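PDB 4FAJ: PrgZ from Enterococcus faecalis, which acts as an extracellular, membrane-anchored receptor that binds peptide pheromone and, as a member of solute-binding protein family 5, probably serves in peptide uptake. Local coordinates for residues Ala481-Asn486 / Lys497-Leu502; Val364-Lys369 / Ile477-Asn482; Phe321-Gln326 / Met489-Tyr494; Ala372-Asn377 / Lys509-Leu514. One frame throughout, in Å; residues are numbered along the deposited sequence. Where two conformers were deposited one is given.

All four contacts lie in one part of the PrgZ fold, made by loops and helices beside the seven-stranded mixed sheet; only interaction 3 includes one of its strands, 311-324. Along the chain the segments come in the order 321-326, 364-369, 372-377, 477-482, 481-486, 489-494, 497-502 and 509-514. Interactions 2, 3 and 4 join the run 477-514 to the three earlier segments, whereas interaction 1 folds that run on itself. Interactions 1 and 2 share Ala-481 and Asn-482, their centres about 13 Å apart; interactions 2 and 4 are equally close. Interactions 3 and 4 do not touch, with about 26 Å between centres. Interaction 3 reaches the bound peptide through Met-489, linking this packed region to the binding site.

Interaction 1: residues Ala481-Asn486 / Lys497-Leu502; sequences ANFETN and KNYDEL
Asp-500, on the helix 497-502, takes hold of Thr-485 with both carboxylate oxygens. The backbone N of Thr-485 donates to OD1 of Asp-500 at 3.0 Å, with an N-H...O angle of 153°, arriving on the syn side but 33° out of the carboxylate plane. OG1 of Thr-485 gives its proton to OD2 of Asp-500 at 2.6 Å, meeting the syn lone pair. The threonine torsion (chi1 -73°) sets OG1 beside its own backbone N, which lets one residue present two donors to one carboxylate; the same hydroxyl also bonds to OG of Ser-495.

The closely packed apolar part lies around Tyr-499. Its ring edge meets the backbone N of Glu-484, while its OH comes within 3.6 Å of CB of Phe-483 and sits at the edge of the phenylalanine ring. That hydroxyl is hydrogen-bonded to the carbonyl O of Leu-480, which fixes the outer end of the tyrosine. On this flank of the carboxylate a water lies between the carbonyl O of Phe-483 and OD1 of Asp-500.

The looser side is the opposite flank, at Glu-484. There a second water stands 2.7 Å from the backbone O of Asp-500 and also reaches OE2 of Glu-484, a bridge that holds in one of the two conformers of this glutamate.

Helix 510-524 backs the apolar part: Phe-483 and Tyr-499 both rest on Leu-521, and Tyr-499 also on Ala-517, so the turn after helix 477-480 is held between helices 497-502 and 510-524.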
loop_
_atom_site.group_PDB
_atom_site.type_symbol
_atom_site.label_atom_id
_atom_site.label_comp_id
_atom_site.label_asym_id
_atom_site.label_seq_id
_atom_site.Cartn_x
_atom_site.Cartn_y
_atom_site.Cartn_z
ATOM N N ALA A 481 3.826 -0.223 12.219
ATOM C CA ALA A 481 4.901 -1.212 12.008
ATOM C C ALA A 481 5.979 -0.739 11.021
ATOM O O ALA A 481 7.132 -1.154 11.122
ATOM C CB ALA A 481 4.315 -2.552 11.537
ATOM N N ASN A 482 5.622 0.152 10.093
ATOM C CA ASN A 482 6.578 0.648 9.095
ATOM C C ASN A 482 7.698 1.517 9.653
ATOM O O ASN A 482 8.677 1.761 8.961
ATOM C CB ASN A 482 5.857 1.433 7.998
ATOM C CG ASN A 482 4.873 0.583 7.233
ATOM O OD1 ASN A 482 5.007 -0.634 7.164
ATOM N ND2 ASN A 482 3.858 1.220 6.684
ATOM N N PHE A 483 7.534 2.020 10.874
ATOM C CA PHE A 483 8.557 2.836 11.495
ATOM C C PHE A 483 9.355 2.100 12.561
ATOM O O PHE A 483 10.184 2.710 13.246
ATOM C CB PHE A 483 7.921 4.146 11.987
ATOM C CG PHE A 483 7.212 4.865 10.879
ATOM C CD1 PHE A 483 7.944 5.525 9.897
ATOM C CD2 PHE A 483 5.836 4.773 10.738
ATOM C CE1 PHE A 483 7.299 6.142 8.822
ATOM C CE2 PHE A 483 5.191 5.385 9.673
ATOM C CZ PHE A 483 5.922 6.066 8.718
ATOM N N GLU A 484 9.115 0.799 12.694
ATOM C CA GLU A 484 9.933 -0.041 13.555
ATOM C C GLU A 484 11.355 -0.114 13.000
ATOM O O GLU A 484 11.558 -0.111 11.780
ATOM C CB GLU A 484 9.316 -1.432 13.663
ATOM C CG GLU A 484 10.291 -2.536 13.970
ATOM C CD GLU A 484 9.715 -3.892 13.634
ATOM O OE1 GLU A 484 10.169 -4.501 12.631
ATOM O OE2 GLU A 484 8.794 -4.331 14.356
ATOM N N THR A 485 12.328 -0.179 13.904
ATOM C CA THR A 485 13.734 -0.041 13.562
ATOM C C THR A 485 14.192 -0.712 12.270
ATOM O O THR A 485 14.643 -0.030 11.354
ATOM C CB THR A 485 14.639 -0.448 14.744
ATOM O OG1 THR A 485 14.566 0.573 15.741
ATOM C CG2 THR A 485 16.094 -0.608 14.296
ATOM N N ASN A 486 14.122 -2.020 12.134
ATOM C CA ASN A 486 14.645 -2.516 10.840
ATOM C C ASN A 486 13.553 -3.026 9.894
ATOM O O ASN A 486 13.770 -3.956 9.128
ATOM C CB ASN A 486 15.824 -3.484 11.034
ATOM C CG ASN A 486 17.122 -2.764 11.438
ATOM O OD1 ASN A 486 17.536 -1.768 10.823
ATOM N ND2 ASN A 486 17.772 -3.272 12.473
ATOM N N LYS A 497 13.883 2.790 20.109
ATOM C CA LYS A 497 13.673 1.458 20.697
ATOM C C LYS A 497 12.449 1.409 21.601
ATOM O O LYS A 497 11.836 0.356 21.792
ATOM C CB LYS A 497 14.899 1.035 21.494
ATOM C CG LYS A 497 16.168 1.005 20.684
ATOM C CD LYS A 497 16.088 -0.027 19.592
ATOM C CE LYS A 497 17.419 -0.173 18.896
ATOM N NZ LYS A 497 17.685 -1.599 18.619
ATOM N N ASN A 498 12.098 2.552 22.171
ATOM C CA ASN A 498 10.893 2.625 22.992
ATOM C C ASN A 498 9.627 2.578 22.134
ATOM O O ASN A 498 8.633 1.950 22.537
ATOM C CB ASN A 498 10.973 3.854 23.877
ATOM C CG ASN A 498 12.307 3.940 24.569
ATOM O OD1 ASN A 498 12.746 2.980 25.211
ATOM N ND2 ASN A 498 12.996 5.046 24.378
ATOM N N TYR A 499 9.675 3.198 20.945
ATOM C CA TYR A 499 8.617 3.056 19.935
ATOM C C TYR A 499 8.453 1.588 19.538
ATOM O O TYR A 499 7.343 1.076 19.541
ATOM C CB TYR A 499 8.921 3.918 18.693
ATOM C CG TYR A 499 7.951 3.815 17.546
ATOM C CD1 TYR A 499 6.885 4.716 17.425
ATOM C CD2 TYR A 499 8.105 2.850 16.555
ATOM C CE1 TYR A 499 5.999 4.645 16.359
ATOM C CE2 TYR A 499 7.211 2.768 15.478
ATOM C CZ TYR A 499 6.163 3.670 15.393
ATOM O OH TYR A 499 5.274 3.618 14.357
ATOM N N ASP A 500 9.568 0.915 19.233
ATOM C CA ASP A 500 9.561 -0.493 18.845
ATOM C C ASP A 500 8.808 -1.357 19.877
ATOM O O ASP A 500 8.014 -2.240 19.507
ATOM C CB ASP A 500 10.998 -1.031 18.691
ATOM C CG ASP A 500 11.770 -0.406 17.527
ATOM O OD1 ASP A 500 11.161 0.212 16.621
ATOM O OD2 ASP A 500 13.016 -0.538 17.520
ATOM N N GLU A 501 9.044 -1.081 21.159
ATOM C CA GLU A 501 8.487 -1.876 22.251
ATOM C C GLU A 501 6.987 -1.615 22.433
ATOM O O GLU A 501 6.232 -2.556 22.636
ATOM C CB GLU A 501 9.276 -1.638 23.550
ATOM C CG GLU A 501 8.686 -2.244 24.823
ATOM C CD GLU A 501 8.556 -3.757 24.814
ATOM O OE1 GLU A 501 9.174 -4.438 23.962
ATOM O OE2 GLU A 501 7.831 -4.272 25.695
ATOM N N LEU A 502 6.562 -0.351 22.340
ATOM C CA LEU A 502 5.113 0.001 22.379
ATOM C C LEU A 502 4.293 -0.761 21.339
ATOM O O LEU A 502 3.168 -1.198 21.621
ATOM C CB LEU A 502 4.908 1.513 22.191
ATOM C CG LEU A 502 5.322 2.383 23.376
ATOM C CD1 LEU A 502 5.427 3.862 22.966
ATOM C CD2 LEU A 502 4.379 2.177 24.599
HETATM O O HOH W 1 11.677 2.837 15.751
HETATM O O HOH W 2 8.587 -3.887 17.456
#

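Interaction 2: residues Val364-Lys369 / Ile477-Asn482; sequences VGVVPK and ISFLAN
Pro-368 lies over one face of the Phe-479 ring in a CH-pi contact. Its CD stands 3.6 Å from the ring centroid of Phe-479 and 24° off the normal, displaced toward the rim, with CE1 of Phe-479 only 3.4 Å from CD of Pro-368. Both CD and CG of the proline lie over the CE1-CZ side of the ring, CG of Pro-368 being 3.6 Å from CZ of Phe-479. Beside this pair the contact is purely aliphatic: CG2 of Val-367 meets CD2 of Leu-480 at 4.1 Å, the two side chains crossing at about a right angle, and CG1 of Val-366 reaches the same CD2 of Leu-480 at 4.3 Å. No hydrogen bond joins the two segments.

The next shell fixes both sides. CB of Phe-479 points at the loop, and CG, beside the backbone N (chi1 -82°), carries the ring on to Pro-368; the ring also packs edge-to-face with Trp-469 and touches Thr-319 and Phe-321 of strand 311-324. On the loop side, OG1 of Thr-319 and OE2 of Glu-518, on helix 510-524, hold the C=O and the N-H of the single peptide between Val-366 and Val-367.

All five touching residues are buried. This is buried apolar packing that joins the loop after strand 361-362 to helix 477-480 in a family 5 solute-binding fold, with strand 311-324 and helix 510-524 alongside.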
loop_
_atom_site.group_PDB
_atom_site.type_symbol
_atom_site.label_atom_id
_atom_site.label_comp_id
_atom_site.label_asym_id
_atom_site.label_seq_id
_atom_site.Cartn_x
_atom_site.Cartn_y
_atom_site.Cartn_z
ATOM N N VAL A 364 -4.100 14.380 10.417
ATOM C CA VAL A 364 -4.063 14.754 11.840
ATOM C C VAL A 364 -2.993 13.967 12.594
ATOM O O VAL A 364 -2.720 14.231 13.754
ATOM C CB VAL A 364 -5.417 14.517 12.533
ATOM C CG1 VAL A 364 -6.487 15.463 11.962
ATOM C CG2 VAL A 364 -5.846 13.045 12.433
ATOM N N GLY A 365 -2.411 12.985 11.939
ATOM C CA GLY A 365 -1.371 12.155 12.535
ATOM C C GLY A 365 -0.846 11.220 11.462
ATOM O O GLY A 365 -1.158 11.384 10.271
ATOM N N VAL A 366 -0.055 10.233 11.866
ATOM C CA VAL A 366 0.437 9.217 10.930
ATOM C C VAL A 366 -0.737 8.367 10.423
ATOM O O VAL A 366 -0.830 8.074 9.227
ATOM C CB VAL A 366 1.503 8.331 11.609
ATOM C CG1 VAL A 366 1.848 7.111 10.791
ATOM C CG2 VAL A 366 2.772 9.169 11.931
ATOM N N VAL A 367 -1.617 7.977 11.340
ATOM C CA VAL A 367 -2.728 7.078 11.031
ATOM C C VAL A 367 -3.885 7.900 10.482
ATOM O O VAL A 367 -4.197 8.957 11.037
ATOM C CB VAL A 367 -3.201 6.291 12.276
ATOM C CG1 VAL A 367 -4.404 5.426 11.942
ATOM C CG2 VAL A 367 -2.072 5.426 12.819
ATOM N N PRO A 368 -4.487 7.449 9.364
ATOM C CA PRO A 368 -5.623 8.165 8.785
ATOM C C PRO A 368 -6.948 7.982 9.531
ATOM O O PRO A 368 -7.104 7.048 10.293
ATOM C CB PRO A 368 -5.733 7.575 7.384
ATOM C CG PRO A 368 -5.144 6.201 7.484
ATOM C CD PRO A 368 -4.084 6.287 8.537
ATOM N N LYS A 369 -7.890 8.892 9.280
ATOM C CA LYS A 369 -9.226 8.824 9.878
ATOM C C LYS A 369 -10.102 7.803 9.160
ATOM O O LYS A 369 -9.837 7.441 7.999
ATOM C CB LYS A 369 -9.902 10.202 9.825
ATOM C CG LYS A 369 -9.236 11.234 10.694
ATOM C CD LYS A 369 -9.565 12.675 10.282
ATOM C CE LYS A 369 -10.604 13.321 11.142
ATOM N NZ LYS A 369 -10.586 14.816 10.902
ATOM N N ILE A 477 -1.702 -0.719 13.491
ATOM C CA ILE A 477 -0.389 -1.351 13.336
ATOM C C ILE A 477 0.028 -1.517 11.857
ATOM O O ILE A 477 1.210 -1.583 11.573
ATOM C CB ILE A 477 -0.307 -2.717 14.095
ATOM C CG1 ILE A 477 1.134 -3.198 14.310
ATOM C CG2 ILE A 477 -1.052 -3.808 13.333
ATOM C CD1 ILE A 477 2.092 -2.211 14.947
ATOM N N SER A 478 -0.915 -1.545 10.915
ATOM C CA SER A 478 -0.531 -1.604 9.488
ATOM C C SER A 478 0.379 -0.408 9.145
ATOM O O SER A 478 1.397 -0.572 8.463
ATOM C CB SER A 478 -1.754 -1.661 8.566
ATOM O OG SER A 478 -1.351 -1.704 7.199
ATOM N N PHE A 479 0.048 0.774 9.676
ATOM C CA PHE A 479 0.909 1.950 9.522
ATOM C C PHE A 479 2.129 1.973 10.439
ATOM O O PHE A 479 3.254 2.228 9.987
ATOM C CB PHE A 479 0.112 3.225 9.780
ATOM C CG PHE A 479 -0.684 3.682 8.599
ATOM C CD1 PHE A 479 -1.912 3.123 8.335
ATOM C CD2 PHE A 479 -0.188 4.665 7.747
ATOM C CE1 PHE A 479 -2.655 3.526 7.241
ATOM C CE2 PHE A 479 -0.944 5.087 6.645
ATOM C CZ PHE A 479 -2.156 4.505 6.398
ATOM N N LEU A 480 1.896 1.743 11.732
ATOM C CA LEU A 480 2.917 1.990 12.752
ATOM C C LEU A 480 4.090 1.005 12.672
ATOM O O LEU A 480 5.239 1.377 12.959
ATOM C CB LEU A 480 2.282 2.054 14.161
ATOM C CG LEU A 480 1.179 3.112 14.358
ATOM C CD1 LEU A 480 0.466 2.981 15.729
ATOM C CD2 LEU A 480 1.732 4.548 14.193
ATOM N N ALA A 481 3.826 -0.223 12.219
ATOM C CA ALA A 481 4.901 -1.212 12.008
ATOM C C ALA A 481 5.979 -0.739 11.021
ATOM O O ALA A 481 7.132 -1.154 11.122
ATOM C CB ALA A 481 4.315 -2.552 11.537
ATOM N N ASN A 482 5.622 0.152 10.093
ATOM C CA ASN A 482 6.578 0.648 9.095
ATOM C C ASN A 482 7.698 1.517 9.653
ATOM O O ASN A 482 8.677 1.761 8.961
ATOM C CB ASN A 482 5.857 1.433 7.998
ATOM C CG ASN A 482 4.873 0.583 7.233
ATOM O OD1 ASN A 482 5.007 -0.634 7.164
ATOM N ND2 ASN A 482 3.858 1.220 6.684
#

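Interaction 3: residues Phe321-Gln326 / Met489-Tyr494; sequences FLEMNQ and MNHGGY
Glu-323 and His-491 form the side-chain bond of this contact, a histidine-carboxylate hydrogen bond. ND1 of His-491 donates to OE2 of Glu-323 at 2.8 Å with an N-H...O angle of 177°, the oxygen lying in the imidazole plane and using its syn lone pair. CG of Glu-323 lies beside its backbone N (chi1 -70°) and the chain is extended beyond it, which carries the carboxylate to the imidazole. The carboxylate is turned 46° from the ring. OE2 of Glu-323 also bonds to OG of Ser-467, so one oxygen serves two partners, while the carbonyl O of Met-489 sits 3.4 Å above the ring plane of His-491.

Backbone pairing supplies a second tie: the N of Gln-326 donates to the O of Gly-492 at 2.8 Å, in the carbonyl plane. Close by, CA of Gly-492 lies 3.2 Å from the O of Met-324, a close backbone approach made at a glycine.

Side-chain amides and a water complete the polar set. NE2 of Gln-326 bonds to the O of Met-324 at 2.9 Å and also to the O of Gly-526, leaving OE1 at the edge of the Tyr-494 ring, whose OH bonds to Asp-524. The water accepts from the N of Gly-492 and donates to OE1 of Glu-323 and OD1 of Asn-490.

On one side, then, is the end of strand 311-324 in the mixed sheet; on the other is a type I beta turn from Asn-490 to Gly-493, in the loop whose Met-489 packs on the bound peptide.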
loop_
_atom_site.group_PDB
_atom_site.type_symbol
_atom_site.label_atom_id
_atom_site.label_comp_id
_atom_site.label_asym_id
_atom_site.label_seq_id
_atom_site.Cartn_x
_atom_site.Cartn_y
_atom_site.Cartn_z
ATOM N N PHE A 321 3.226 10.983 3.002
ATOM C CA PHE A 321 4.256 11.499 3.909
ATOM C C PHE A 321 5.350 12.249 3.155
ATOM O O PHE A 321 5.518 12.061 1.949
ATOM C CB PHE A 321 4.981 10.352 4.621
ATOM C CG PHE A 321 4.099 9.429 5.404
ATOM C CD1 PHE A 321 3.607 9.801 6.647
ATOM C CD2 PHE A 321 3.845 8.143 4.947
ATOM C CE1 PHE A 321 2.826 8.931 7.393
ATOM C CE2 PHE A 321 3.056 7.260 5.693
ATOM C CZ PHE A 321 2.543 7.657 6.907
ATOM N N LEU A 322 6.098 13.081 3.892
ATOM C CA LEU A 322 7.496 13.360 3.571
ATOM C C LEU A 322 8.320 12.419 4.430
ATOM O O LEU A 322 8.389 12.574 5.668
ATOM C CB LEU A 322 7.896 14.811 3.873
ATOM C CG LEU A 322 7.506 15.877 2.865
ATOM C CD1 LEU A 322 8.042 17.223 3.295
ATOM C CD2 LEU A 322 8.020 15.551 1.484
ATOM N N GLU A 323 8.893 11.399 3.796
ATOM C CA GLU A 323 9.850 10.549 4.468
ATOM C C GLU A 323 11.191 11.261 4.450
ATOM O O GLU A 323 11.505 11.979 3.502
ATOM C CB GLU A 323 9.953 9.182 3.796
ATOM C CG GLU A 323 8.730 8.330 4.000
ATOM C CD GLU A 323 8.974 6.866 3.667
ATOM O OE1 GLU A 323 9.598 6.167 4.500
ATOM O OE2 GLU A 323 8.520 6.418 2.595
ATOM N N MET A 324 11.975 11.053 5.501
ATOM C CA MET A 324 13.207 11.801 5.720
ATOM C C MET A 324 14.350 10.840 6.027
ATOM O O MET A 324 14.242 10.021 6.947
ATOM C CB MET A 324 13.023 12.755 6.896
ATOM C CG MET A 324 12.131 13.952 6.599
ATOM S SD MET A 324 11.659 14.896 8.079
ATOM C CE MET A 324 10.768 13.669 9.005
ATOM N N ASN A 325 15.438 10.951 5.270
ATOM C CA ASN A 325 16.629 10.123 5.479
ATOM C C ASN A 325 17.381 10.529 6.745
ATOM O O ASN A 325 18.072 11.551 6.776
ATOM C CB ASN A 325 17.553 10.215 4.263
ATOM C CG ASN A 325 18.700 9.209 4.314
ATOM O OD1 ASN A 325 19.148 8.802 5.396
ATOM N ND2 ASN A 325 19.190 8.815 3.134
ATOM N N GLN A 326 17.243 9.705 7.777
ATOM C CA GLN A 326 17.804 9.965 9.105
ATOM C C GLN A 326 18.889 8.937 9.471
ATOM O O GLN A 326 19.108 8.651 10.643
ATOM C CB GLN A 326 16.683 9.927 10.164
ATOM C CG GLN A 326 15.560 10.957 9.937
ATOM C CD GLN A 326 14.219 10.527 10.527
ATOM O OE1 GLN A 326 14.024 10.546 11.760
ATOM N NE2 GLN A 326 13.288 10.128 9.656
ATOM N N MET A 489 9.915 -1.286 5.193
ATOM C CA MET A 489 9.187 -0.085 4.778
ATOM C C MET A 489 9.673 1.199 5.461
ATOM O O MET A 489 9.181 2.284 5.149
ATOM C CB MET A 489 7.682 -0.275 5.026
ATOM C CG MET A 489 7.071 -1.455 4.266
ATOM S SD MET A 489 7.232 -1.268 2.480
ATOM C CE MET A 489 8.720 -2.217 2.168
ATOM N N ASN A 490 10.639 1.077 6.371
ATOM C CA ASN A 490 11.211 2.228 7.078
ATOM C C ASN A 490 12.304 2.858 6.213
ATOM O O ASN A 490 13.486 2.712 6.486
ATOM C CB ASN A 490 11.773 1.776 8.439
ATOM C CG ASN A 490 12.070 2.932 9.384
ATOM O OD1 ASN A 490 12.150 4.085 8.975
ATOM N ND2 ASN A 490 12.235 2.614 10.673
ATOM N N HIS A 491 11.885 3.560 5.166
ATOM C CA HIS A 491 12.811 4.062 4.136
ATOM C C HIS A 491 13.790 5.109 4.683
ATOM O O HIS A 491 14.934 5.199 4.235
ATOM C CB HIS A 491 12.020 4.629 2.947
ATOM C CG HIS A 491 11.054 3.652 2.351
ATOM N ND1 HIS A 491 9.723 3.949 2.127
ATOM C CD2 HIS A 491 11.227 2.367 1.961
ATOM C CE1 HIS A 491 9.129 2.888 1.607
ATOM N NE2 HIS A 491 10.013 1.914 1.505
ATOM N N GLY A 492 13.323 5.896 5.651
ATOM C CA GLY A 492 14.131 6.934 6.280
ATOM C C GLY A 492 15.123 6.469 7.337
ATOM O O GLY A 492 16.010 7.226 7.729
ATOM N N GLY A 493 14.991 5.234 7.803
ATOM C CA GLY A 493 15.877 4.715 8.847
ATOM C C GLY A 493 15.650 5.317 10.226
ATOM O O GLY A 493 16.581 5.424 11.019
ATOM N N TYR A 494 14.418 5.724 10.517
ATOM C CA TYR A 494 14.064 6.151 11.871
ATOM C C TYR A 494 14.221 4.985 12.853
ATOM O O TYR A 494 13.838 3.865 12.540
ATOM C CB TYR A 494 12.625 6.670 11.886
ATOM C CG TYR A 494 12.040 6.902 13.257
ATOM C CD1 TYR A 494 12.303 8.076 13.955
ATOM C CD2 TYR A 494 11.198 5.959 13.848
ATOM C CE1 TYR A 494 11.746 8.301 15.215
ATOM C CE2 TYR A 494 10.643 6.178 15.120
ATOM C CZ TYR A 494 10.920 7.356 15.787
ATOM O OH TYR A 494 10.379 7.586 17.035
HETATM O O HOH W 3 10.877 6.219 7.243
#

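Interaction 4: residues Ala372-Asn377 / Lys509-Leu514; sequences AFNPVN and KRWQEL
Trp-511, near the start of helix 510-524, lays one indole face against Asn-374. CA of Asn-374 makes a CH-pi contact with the six-membered ring of Trp-511, 3.9 Å from its centroid and 19° off the normal. The amide lies over the same indole at the pyrrole part: ND2 of Asn-374 comes to 3.2 Å from CD1 of Trp-511, its amide plane inclined 43° to the ring. The chi1 of Asn-374, -167°, swings CG away from the backbone N and carries the amide toward the five-membered ring.

No hydrogen bond crosses between the two segments; within the loop, OD1 of Asn-374 accepts from the backbone N of Val-376 at 3.0 Å, an Asx turn that holds the amide while its ND2 end lies over Trp-511. The loop after strand 361-362 thus packs on the start of helix 510-524 in this family 5 solute-binding protein. The preceding residue, Arg-510, forms a salt bridge with Asp-475.

Apolar packing lies at the far end of the indole, where CB of Ala-372 meets CH2 of Trp-511 at 3.9 Å. Backbone atom C of Phe-373 lies 3.5 Å from CH2 of Trp-511. The indole packs edge-to-face with Phe-381, whose backbone is hydrogen-bonded to that of Ala-372, and the side chain of Phe-373 comes within about 5 Å of a bound zinc ion.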
loop_
_atom_site.group_PDB
_atom_site.type_symbol
_atom_site.label_atom_id
_atom_site.label_comp_id
_atom_site.label_asym_id
_atom_site.label_seq_id
_atom_site.Cartn_x
_atom_site.Cartn_y
_atom_site.Cartn_z
ATOM N N ALA A 372 -9.775 2.781 11.571
ATOM C CA ALA A 372 -9.779 1.878 12.721
ATOM C C ALA A 372 -10.542 2.492 13.883
ATOM O O ALA A 372 -10.285 3.635 14.265
ATOM C CB ALA A 372 -8.370 1.576 13.138
ATOM N N PHE A 373 -11.465 1.721 14.448
ATOM C CA PHE A 373 -12.294 2.170 15.568
ATOM C C PHE A 373 -12.130 1.237 16.773
ATOM O O PHE A 373 -12.004 0.018 16.625
ATOM C CB PHE A 373 -13.766 2.239 15.157
ATOM C CG PHE A 373 -14.031 3.177 14.016
ATOM C CD1 PHE A 373 -14.329 4.510 14.251
ATOM C CD2 PHE A 373 -13.980 2.726 12.699
ATOM C CE1 PHE A 373 -14.565 5.391 13.197
ATOM C CE2 PHE A 373 -14.215 3.597 11.640
ATOM C CZ PHE A 373 -14.513 4.935 11.895
ATOM N N ASN A 374 -12.118 1.824 17.961
ATOM C CA ASN A 374 -11.927 1.077 19.195
ATOM C C ASN A 374 -13.121 0.140 19.405
ATOM O O ASN A 374 -14.266 0.580 19.333
ATOM C CB ASN A 374 -11.824 2.066 20.358
ATOM C CG ASN A 374 -11.310 1.440 21.644
ATOM O OD1 ASN A 374 -11.602 0.290 21.968
ATOM N ND2 ASN A 374 -10.547 2.218 22.398
ATOM N N PRO A 375 -12.866 -1.160 19.635
ATOM C CA PRO A 375 -13.971 -2.087 19.910
ATOM C C PRO A 375 -14.806 -1.696 21.126
ATOM O O PRO A 375 -16.032 -1.803 21.090
ATOM C CB PRO A 375 -13.250 -3.412 20.176
ATOM C CG PRO A 375 -12.013 -3.313 19.417
ATOM C CD PRO A 375 -11.581 -1.874 19.561
ATOM N N VAL A 376 -14.146 -1.227 22.183
ATOM C CA VAL A 376 -14.843 -0.904 23.428
ATOM C C VAL A 376 -15.731 0.338 23.284
ATOM O O VAL A 376 -16.920 0.264 23.583
ATOM C CB VAL A 376 -13.850 -0.754 24.617
ATOM C CG1 VAL A 376 -14.583 -0.415 25.903
ATOM C CG2 VAL A 376 -13.047 -2.043 24.790
ATOM N N ASN A 377 -15.176 1.462 22.824
ATOM C CA ASN A 377 -15.928 2.732 22.800
ATOM C C ASN A 377 -16.259 3.283 21.402
ATOM O O ASN A 377 -16.860 4.348 21.278
ATOM C CB ASN A 377 -15.210 3.799 23.656
ATOM C CG ASN A 377 -13.839 4.183 23.101
ATOM O OD1 ASN A 377 -13.610 4.137 21.897
ATOM N ND2 ASN A 377 -12.933 4.561 23.981
ATOM N N LYS A 509 -4.728 -2.639 27.172
ATOM C CA LYS A 509 -4.378 -1.259 26.866
ATOM C C LYS A 509 -3.696 -1.078 25.500
ATOM O O LYS A 509 -3.179 -0.004 25.232
ATOM C CB LYS A 509 -3.433 -0.718 27.940
ATOM C CG LYS A 509 -4.002 -0.719 29.347
ATOM C CD LYS A 509 -5.201 0.230 29.472
ATOM C CE LYS A 509 -5.083 1.114 30.716
ATOM N NZ LYS A 509 -4.824 0.317 31.952
ATOM N N ARG A 510 -3.728 -2.098 24.640
ATOM C CA ARG A 510 -3.008 -2.067 23.360
ATOM C C ARG A 510 -3.287 -0.781 22.577
ATOM O O ARG A 510 -2.353 -0.119 22.117
ATOM C CB ARG A 510 -3.359 -3.290 22.510
ATOM C CG ARG A 510 -2.738 -3.276 21.116
ATOM C CD ARG A 510 -2.997 -4.560 20.374
ATOM N NE ARG A 510 -2.426 -4.516 19.036
ATOM C CZ ARG A 510 -3.055 -4.070 17.948
ATOM N NH1 ARG A 510 -4.310 -3.624 18.006
ATOM N NH2 ARG A 510 -2.422 -4.078 16.787
ATOM N N TRP A 511 -4.570 -0.437 22.450
ATOM C CA TRP A 511 -5.019 0.756 21.729
ATOM C C TRP A 511 -4.322 2.007 22.231
ATOM O O TRP A 511 -3.838 2.828 21.450
ATOM C CB TRP A 511 -6.528 0.921 21.921
ATOM C CG TRP A 511 -7.233 1.799 20.935
ATOM C CD1 TRP A 511 -7.713 3.064 21.149
ATOM C CD2 TRP A 511 -7.623 1.443 19.608
ATOM N NE1 TRP A 511 -8.353 3.527 20.022
ATOM C CE2 TRP A 511 -8.317 2.547 19.064
ATOM C CE3 TRP A 511 -7.437 0.303 18.814
ATOM C CZ2 TRP A 511 -8.823 2.541 17.766
ATOM C CZ3 TRP A 511 -7.946 0.302 17.529
ATOM C CH2 TRP A 511 -8.634 1.410 17.020
ATOM N N GLN A 512 -4.253 2.126 23.549
ATOM C CA GLN A 512 -3.667 3.284 24.178
ATOM C C GLN A 512 -2.153 3.285 23.960
ATOM O O GLN A 512 -1.550 4.343 23.767
ATOM C CB GLN A 512 -4.003 3.313 25.675
ATOM C CG GLN A 512 -5.472 3.667 25.997
ATOM C CD GLN A 512 -6.475 2.577 25.599
ATOM O OE1 GLN A 512 -6.151 1.380 25.574
ATOM N NE2 GLN A 512 -7.705 3.000 25.264
ATOM N N GLU A 513 -1.550 2.100 23.978
ATOM C CA GLU A 513 -0.101 1.996 23.811
ATOM C C GLU A 513 0.323 2.320 22.391
ATOM O O GLU A 513 1.341 2.985 22.191
ATOM C CB GLU A 513 0.415 0.620 24.239
ATOM C CG GLU A 513 0.195 0.332 25.719
ATOM C CD GLU A 513 0.884 1.329 26.623
ATOM O OE1 GLU A 513 2.132 1.309 26.684
ATOM O OE2 GLU A 513 0.177 2.128 27.280
ATOM N N LEU A 514 -0.451 1.866 21.409
ATOM C CA LEU A 514 -0.194 2.226 20.017
ATOM C C LEU A 514 -0.353 3.726 19.782
ATOM O O LEU A 514 0.383 4.301 18.993
ATOM C CB LEU A 514 -1.108 1.458 19.059
ATOM C CG LEU A 514 -0.908 -0.059 18.976
ATOM C CD1 LEU A 514 -1.830 -0.653 17.889
ATOM C CD2 LEU A 514 0.547 -0.433 18.725
#